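Local coordinates for protein acetone carboxylase alpha subunit (Xanthobacter autotrophicus Py2, PDB 5M45) that belongs to the hydantoinase B/oxoprolinase family, binds a manganese ion and works as one subunit of a larger assembly of six protein chains, at residues A[646-651]-A[655-660]; A[638-643]-A[669-674]. One frame throughout, in Å; residues are numbered along the deposited sequence.

Interaction 1: residues A[646-651]-A[655-660]; sequences GYVLER and EVYGVV
The connection between helix 636-645 and the short helix 652-657 doubles back on itself, bringing Val648 against the ring of Tyr657. The touch is loose: Val648 CG1 lies 4.4 Å from Tyr657 CE2 and approaches the ring obliquely. Val648 CG2 lies 4.4 Å from Tyr657 OH, so CG1 meets the ring at CE2 and CG2 lies nearer the hydroxyl. Within the short helix, Val656 CG1 rests 3.7 Å above the plane of the Tyr657 ring, over its centre, and backs one face. Gly646 closes helix 636-645 in a Schellman motif with phi of 84°, and Gly658 leaves helix 652-657 with phi of 67°. At the start of the short helix, Arg651 O and Glu655 N stand 4.4 Å apart, too far for the usual helical bond, in keeping with its weakly bonded character. The Arg651 side chain heads elsewhere, forming salt bridges through NE with Asp584 and through NH1 with Glu586. Tyr657 O accepts a hydrogen bond from Arg680 NE, tying the end of the turn to helix 673-690. A chain of another protein packs on Leu649, Arg651, Glu655 and Val656.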
loop_
_atom_site.group_PDB
_atom_site.type_symbol
_atom_site.label_atom_id
_atom_site.label_comp_id
_atom_site.label_asym_id
_atom_site.label_seq_id
_atom_site.Cartn_x
_atom_site.Cartn_y
_atom_site.Cartn_z
ATOM N N GLY A 646 -34.474 -5.279 -32.745
ATOM C CA GLY A 646 -33.008 -5.340 -32.560
ATOM C C GLY A 646 -32.492 -6.274 -31.452
ATOM O O GLY A 646 -31.331 -6.181 -31.052
ATOM N N TYR A 647 -33.350 -7.174 -30.974
ATOM C CA TYR A 647 -32.990 -8.150 -29.940
ATOM C C TYR A 647 -32.328 -9.436 -30.454
ATOM O O TYR A 647 -31.567 -10.087 -29.713
ATOM C CB TYR A 647 -34.205 -8.499 -29.046
ATOM C CG TYR A 647 -34.796 -7.301 -28.299
ATOM C CD1 TYR A 647 -34.305 -6.917 -27.059
ATOM C CD2 TYR A 647 -35.864 -6.571 -28.828
ATOM C CE1 TYR A 647 -34.832 -5.825 -26.369
ATOM C CE2 TYR A 647 -36.407 -5.476 -28.162
ATOM C CZ TYR A 647 -35.903 -5.113 -26.928
ATOM O OH TYR A 647 -36.409 -4.028 -26.239
ATOM N N VAL A 648 -32.646 -9.820 -31.687
ATOM C CA VAL A 648 -32.172 -11.039 -32.320
ATOM C C VAL A 648 -31.847 -10.758 -33.784
ATOM O O VAL A 648 -32.664 -10.161 -34.488
ATOM C CB VAL A 648 -33.274 -12.137 -32.278
ATOM C CG1 VAL A 648 -32.882 -13.366 -33.126
ATOM C CG2 VAL A 648 -33.583 -12.550 -30.846
ATOM N N LEU A 649 -30.696 -11.230 -34.250
ATOM C CA LEU A 649 -30.317 -11.133 -35.666
ATOM C C LEU A 649 -31.155 -12.077 -36.542
ATOM O O LEU A 649 -31.354 -13.260 -36.188
ATOM C CB LEU A 649 -28.815 -11.429 -35.857
ATOM C CG LEU A 649 -27.806 -10.501 -35.196
ATOM C CD1 LEU A 649 -26.377 -11.060 -35.291
ATOM C CD2 LEU A 649 -27.862 -9.122 -35.819
ATOM N N GLU A 650 -31.601 -11.560 -37.684
ATOM C CA GLU A 650 -32.508 -12.282 -38.587
ATOM C C GLU A 650 -32.055 -13.721 -38.909
ATOM O O GLU A 650 -32.875 -14.644 -38.937
ATOM C CB GLU A 650 -32.699 -11.483 -39.889
ATOM C CG GLU A 650 -33.795 -12.034 -40.830
ATOM C CD GLU A 650 -33.332 -13.145 -41.753
ATOM O OE1 GLU A 650 -32.118 -13.255 -41.994
ATOM O OE2 GLU A 650 -34.180 -13.935 -42.256
ATOM N N ARG A 651 -30.749 -13.907 -39.129
ATOM C CA ARG A 651 -30.212 -15.198 -39.541
ATOM C C ARG A 651 -30.333 -16.311 -38.519
ATOM O O ARG A 651 -30.262 -17.470 -38.887
ATOM C CB ARG A 651 -28.769 -15.047 -40.041
ATOM C CG ARG A 651 -27.739 -14.678 -38.958
ATOM C CD ARG A 651 -26.621 -13.811 -39.600
ATOM N NE ARG A 651 -25.460 -13.458 -38.737
ATOM C CZ ARG A 651 -24.624 -14.356 -38.226
ATOM N NH1 ARG A 651 -23.563 -14.024 -37.491
ATOM N NH2 ARG A 651 -24.846 -15.658 -38.412
ATOM N N GLU A 655 -32.544 -21.109 -37.787
ATOM C CA GLU A 655 -31.711 -22.172 -37.211
ATOM C C GLU A 655 -32.015 -22.448 -35.729
ATOM O O GLU A 655 -32.101 -23.599 -35.315
ATOM C CB GLU A 655 -30.233 -21.823 -37.373
ATOM C CG GLU A 655 -29.271 -22.938 -36.907
ATOM C CD GLU A 655 -29.086 -24.091 -37.905
ATOM O OE1 GLU A 655 -29.241 -23.834 -39.093
ATOM O OE2 GLU A 655 -28.794 -25.259 -37.496
ATOM N N VAL A 656 -32.212 -21.396 -34.948
ATOM C CA VAL A 656 -32.418 -21.521 -33.496
ATOM C C VAL A 656 -33.885 -21.801 -33.125
ATOM O O VAL A 656 -34.165 -22.720 -32.353
ATOM C CB VAL A 656 -31.913 -20.247 -32.784
ATOM C CG1 VAL A 656 -32.263 -20.250 -31.299
ATOM C CG2 VAL A 656 -30.400 -20.107 -32.977
ATOM N N TYR A 657 -34.812 -21.007 -33.671
ATOM C CA TYR A 657 -36.217 -21.065 -33.264
ATOM C C TYR A 657 -37.134 -21.792 -34.260
ATOM O O TYR A 657 -38.304 -22.061 -33.931
ATOM C CB TYR A 657 -36.733 -19.632 -33.053
ATOM C CG TYR A 657 -36.003 -18.821 -31.997
ATOM C CD1 TYR A 657 -36.335 -18.965 -30.643
ATOM C CD2 TYR A 657 -35.048 -17.886 -32.331
ATOM C CE1 TYR A 657 -35.701 -18.223 -29.672
ATOM C CE2 TYR A 657 -34.419 -17.133 -31.363
ATOM C CZ TYR A 657 -34.732 -17.304 -30.025
ATOM O OH TYR A 657 -34.092 -16.572 -29.039
ATOM N N GLY A 658 -36.626 -22.108 -35.449
ATOM C CA GLY A 658 -37.425 -22.748 -36.490
ATOM C C GLY A 658 -38.516 -21.851 -37.045
ATOM O O GLY A 658 -39.540 -22.347 -37.552
ATOM N N VAL A 659 -38.320 -20.531 -36.952
ATOM C CA VAL A 659 -39.338 -19.579 -37.411
ATOM C C VAL A 659 -38.913 -18.970 -38.749
ATOM O O VAL A 659 -37.771 -18.512 -38.905
ATOM C CB VAL A 659 -39.605 -18.478 -36.339
ATOM C CG1 VAL A 659 -40.581 -17.420 -36.852
ATOM C CG2 VAL A 659 -40.124 -19.099 -35.039
ATOM N N VAL A 660 -39.829 -19.010 -39.722
ATOM C CA VAL A 660 -39.615 -18.394 -41.029
ATOM C C VAL A 660 -40.254 -17.009 -41.026
ATOM O O VAL A 660 -41.464 -16.878 -40.845
ATOM C CB VAL A 660 -40.206 -19.257 -42.167
ATOM C CG1 VAL A 660 -39.972 -18.591 -43.533
ATOM C CG2 VAL A 660 -39.599 -20.666 -42.127
#

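Interaction 2: residues A[638-643]-A[669-674]. Unlike the reference sequence in segment 669-674: Thr674 (reference Ala).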
loop_
_atom_site.group_PDB
_atom_site.type_symbol
_atom_site.label_atom_id
_atom_site.label_comp_id
_atom_site.label_asym_id
_atom_site.label_seq_id
_atom_site.Cartn_x
_atom_site.Cartn_y
_atom_site.Cartn_z
ATOM N N ALA A 638 -43.257 -13.522 -31.406
ATOM C CA ALA A 638 -42.244 -12.951 -30.504
ATOM C C ALA A 638 -40.847 -12.947 -31.152
ATOM O O ALA A 638 -40.039 -12.053 -30.869
ATOM C CB ALA A 638 -42.217 -13.692 -29.154
ATOM N N VAL A 639 -40.579 -13.932 -32.019
ATOM C CA VAL A 639 -39.347 -13.984 -32.803
ATOM C C VAL A 639 -39.367 -12.816 -33.815
ATOM O O VAL A 639 -38.401 -12.055 -33.888
ATOM C CB VAL A 639 -39.112 -15.357 -33.480
ATOM C CG1 VAL A 639 -37.824 -15.352 -34.302
ATOM C CG2 VAL A 639 -39.050 -16.479 -32.446
ATOM N N ALA A 640 -40.456 -12.639 -34.563
ATOM C CA ALA A 640 -40.552 -11.513 -35.502
ATOM C C ALA A 640 -40.398 -10.138 -34.785
ATOM O O ALA A 640 -39.640 -9.262 -35.251
ATOM C CB ALA A 640 -41.863 -11.564 -36.270
ATOM N N ASP A 641 -41.074 -9.977 -33.645
ATOM C CA ASP A 641 -40.946 -8.752 -32.824
ATOM C C ASP A 641 -39.489 -8.509 -32.401
ATOM O O ASP A 641 -39.009 -7.385 -32.468
ATOM C CB ASP A 641 -41.811 -8.811 -31.545
ATOM C CG ASP A 641 -43.320 -8.840 -31.833
ATOM O OD1 ASP A 641 -43.767 -8.583 -32.972
ATOM O OD2 ASP A 641 -44.100 -9.161 -30.913
ATOM N N ASP A 642 -38.801 -9.570 -31.983
ATOM C CA ASP A 642 -37.373 -9.482 -31.602
ATOM C C ASP A 642 -36.462 -9.021 -32.753
ATOM O O ASP A 642 -35.552 -8.205 -32.525
ATOM C CB ASP A 642 -36.854 -10.823 -31.070
ATOM C CG ASP A 642 -37.240 -11.099 -29.632
ATOM O OD1 ASP A 642 -37.718 -10.185 -28.934
ATOM O OD2 ASP A 642 -37.025 -12.264 -29.170
ATOM N N ILE A 643 -36.697 -9.546 -33.964
ATOM C CA ILE A 643 -35.920 -9.106 -35.127
ATOM C C ILE A 643 -36.187 -7.632 -35.420
ATOM O O ILE A 643 -35.230 -6.864 -35.594
ATOM C CB ILE A 643 -36.192 -9.971 -36.373
ATOM C CG1 ILE A 643 -35.785 -11.429 -36.079
ATOM C CG2 ILE A 643 -35.435 -9.445 -37.599
ATOM C CD1 ILE A 643 -36.431 -12.418 -37.018
ATOM N N TYR A 669 -40.526 -7.294 -40.575
ATOM C CA TYR A 669 -40.637 -8.753 -40.685
ATOM C C TYR A 669 -41.957 -9.272 -40.099
ATOM O O TYR A 669 -42.398 -8.845 -39.052
ATOM C CB TYR A 669 -39.457 -9.449 -39.994
ATOM C CG TYR A 669 -38.137 -9.275 -40.696
ATOM C CD1 TYR A 669 -37.745 -10.145 -41.723
ATOM C CD2 TYR A 669 -37.261 -8.240 -40.342
ATOM C CE1 TYR A 669 -36.509 -10.011 -42.347
ATOM C CE2 TYR A 669 -36.026 -8.084 -40.963
ATOM C CZ TYR A 669 -35.666 -8.962 -41.978
ATOM O OH TYR A 669 -34.449 -8.833 -42.597
ATOM N N GLY A 670 -42.569 -10.217 -40.788
ATOM C CA GLY A 670 -43.769 -10.936 -40.314
ATOM C C GLY A 670 -43.603 -12.446 -40.448
ATOM O O GLY A 670 -42.714 -12.905 -41.148
ATOM N N VAL A 671 -44.454 -13.211 -39.787
ATOM C CA VAL A 671 -44.309 -14.670 -39.738
ATOM C C VAL A 671 -45.016 -15.355 -40.915
ATOM O O VAL A 671 -46.160 -15.034 -41.213
ATOM C CB VAL A 671 -44.924 -15.226 -38.434
ATOM C CG1 VAL A 671 -44.915 -16.758 -38.416
ATOM C CG2 VAL A 671 -44.182 -14.642 -37.214
ATOM N N ASP A 672 -44.338 -16.308 -41.560
ATOM C CA ASP A 672 -44.984 -17.314 -42.451
ATOM C C ASP A 672 -45.358 -18.535 -41.598
ATOM O O ASP A 672 -44.498 -19.359 -41.280
ATOM C CB ASP A 672 -44.039 -17.713 -43.622
ATOM C CG ASP A 672 -44.682 -18.666 -44.610
ATOM O OD1 ASP A 672 -45.627 -19.410 -44.275
ATOM O OD2 ASP A 672 -44.219 -18.676 -45.766
ATOM N N GLU A 673 -46.641 -18.649 -41.244
ATOM C CA GLU A 673 -47.106 -19.652 -40.293
ATOM C C GLU A 673 -46.978 -21.094 -40.834
ATOM O O GLU A 673 -46.594 -21.997 -40.079
ATOM C CB GLU A 673 -48.546 -19.319 -39.780
ATOM C CG GLU A 673 -48.655 -18.229 -38.682
ATOM C CD GLU A 673 -48.755 -16.780 -39.204
ATOM O OE1 GLU A 673 -48.859 -15.788 -38.403
ATOM O OE2 GLU A 673 -48.806 -16.628 -40.460
ATOM N N THR A 674 -47.268 -21.297 -42.123
ATOM C CA THR A 674 -47.167 -22.624 -42.759
ATOM C C THR A 674 -45.709 -23.098 -42.875
ATOM O O THR A 674 -45.388 -24.244 -42.550
ATOM C CB THR A 674 -47.827 -22.646 -44.168
ATOM O OG1 THR A 674 -49.236 -22.479 -44.033
ATOM C CG2 THR A 674 -47.584 -23.976 -44.897
#
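Asp642 OD2 is gripped by two arginines, forming salt bridges with Arg515 NE and Arg634 NH2; the double pairing would favour a charged carboxylate. The next residue along the helix, Ile643, turns to strand 669-671, and its CG2 comes 3.5 Å from Tyr669 CD2. The same methyl is 3.7 Å from Tyr669 CE2, so it sits obliquely against the CD2-CE2 bond, the two side chains crossing at about a right angle. Ile643 CG2 reaches the ring because it stands opposite the backbone N (chi1 -61°, measured to CG1). One helical turn earlier, Ala640 CB meets the strand backbone at Tyr669 O, 3.9 Å away, and touches Val671 CG2 at 4.0 Å. Helix 636-645 thus lies along one strand of a two-stranded antiparallel hairpin, 661-663 with 669-671. The short axes of helix and strand run antiparallel at 173° and approach to 7.6 Å, closest in register at Ala640 and Gly670, whose CA atoms are 5.8 Å apart. Just past the strand, Asp672 is the N-cap of helix 673-690: its OD1 accepts a hydrogen bond from Ala675 N, while OD2 forms a salt bridge with Arg662 NH1 of the partner strand. Tyr669 N is bonded to Asn644 OD1, a polar link between helix and hairpin beside the apolar contact.

How the interactions relate
Interaction 1 is nested within the chain loop that interaction 2 closes, and their centres lie 9 Å apart. Both are partly buried and far from the chain's centre. Helix 636-645 is shared: it carries one side of interaction 2 and leads directly into 646-651. Probable backbone hydrogen bonds join the two, Tyr647 N with Asp642 O at 2.9 Å and Val660 O with Asp672 N at 3.0 Å. Glu650 CG also packs on Tyr669 CE1. In both, the side chains meet through apolar packing and the segments share no hydrogen bond, but the helix-strand pair is the closer and larger. The 646-651/655-660 turn borders other protein chains of the assembly, whereas none touches the segments of interaction 2.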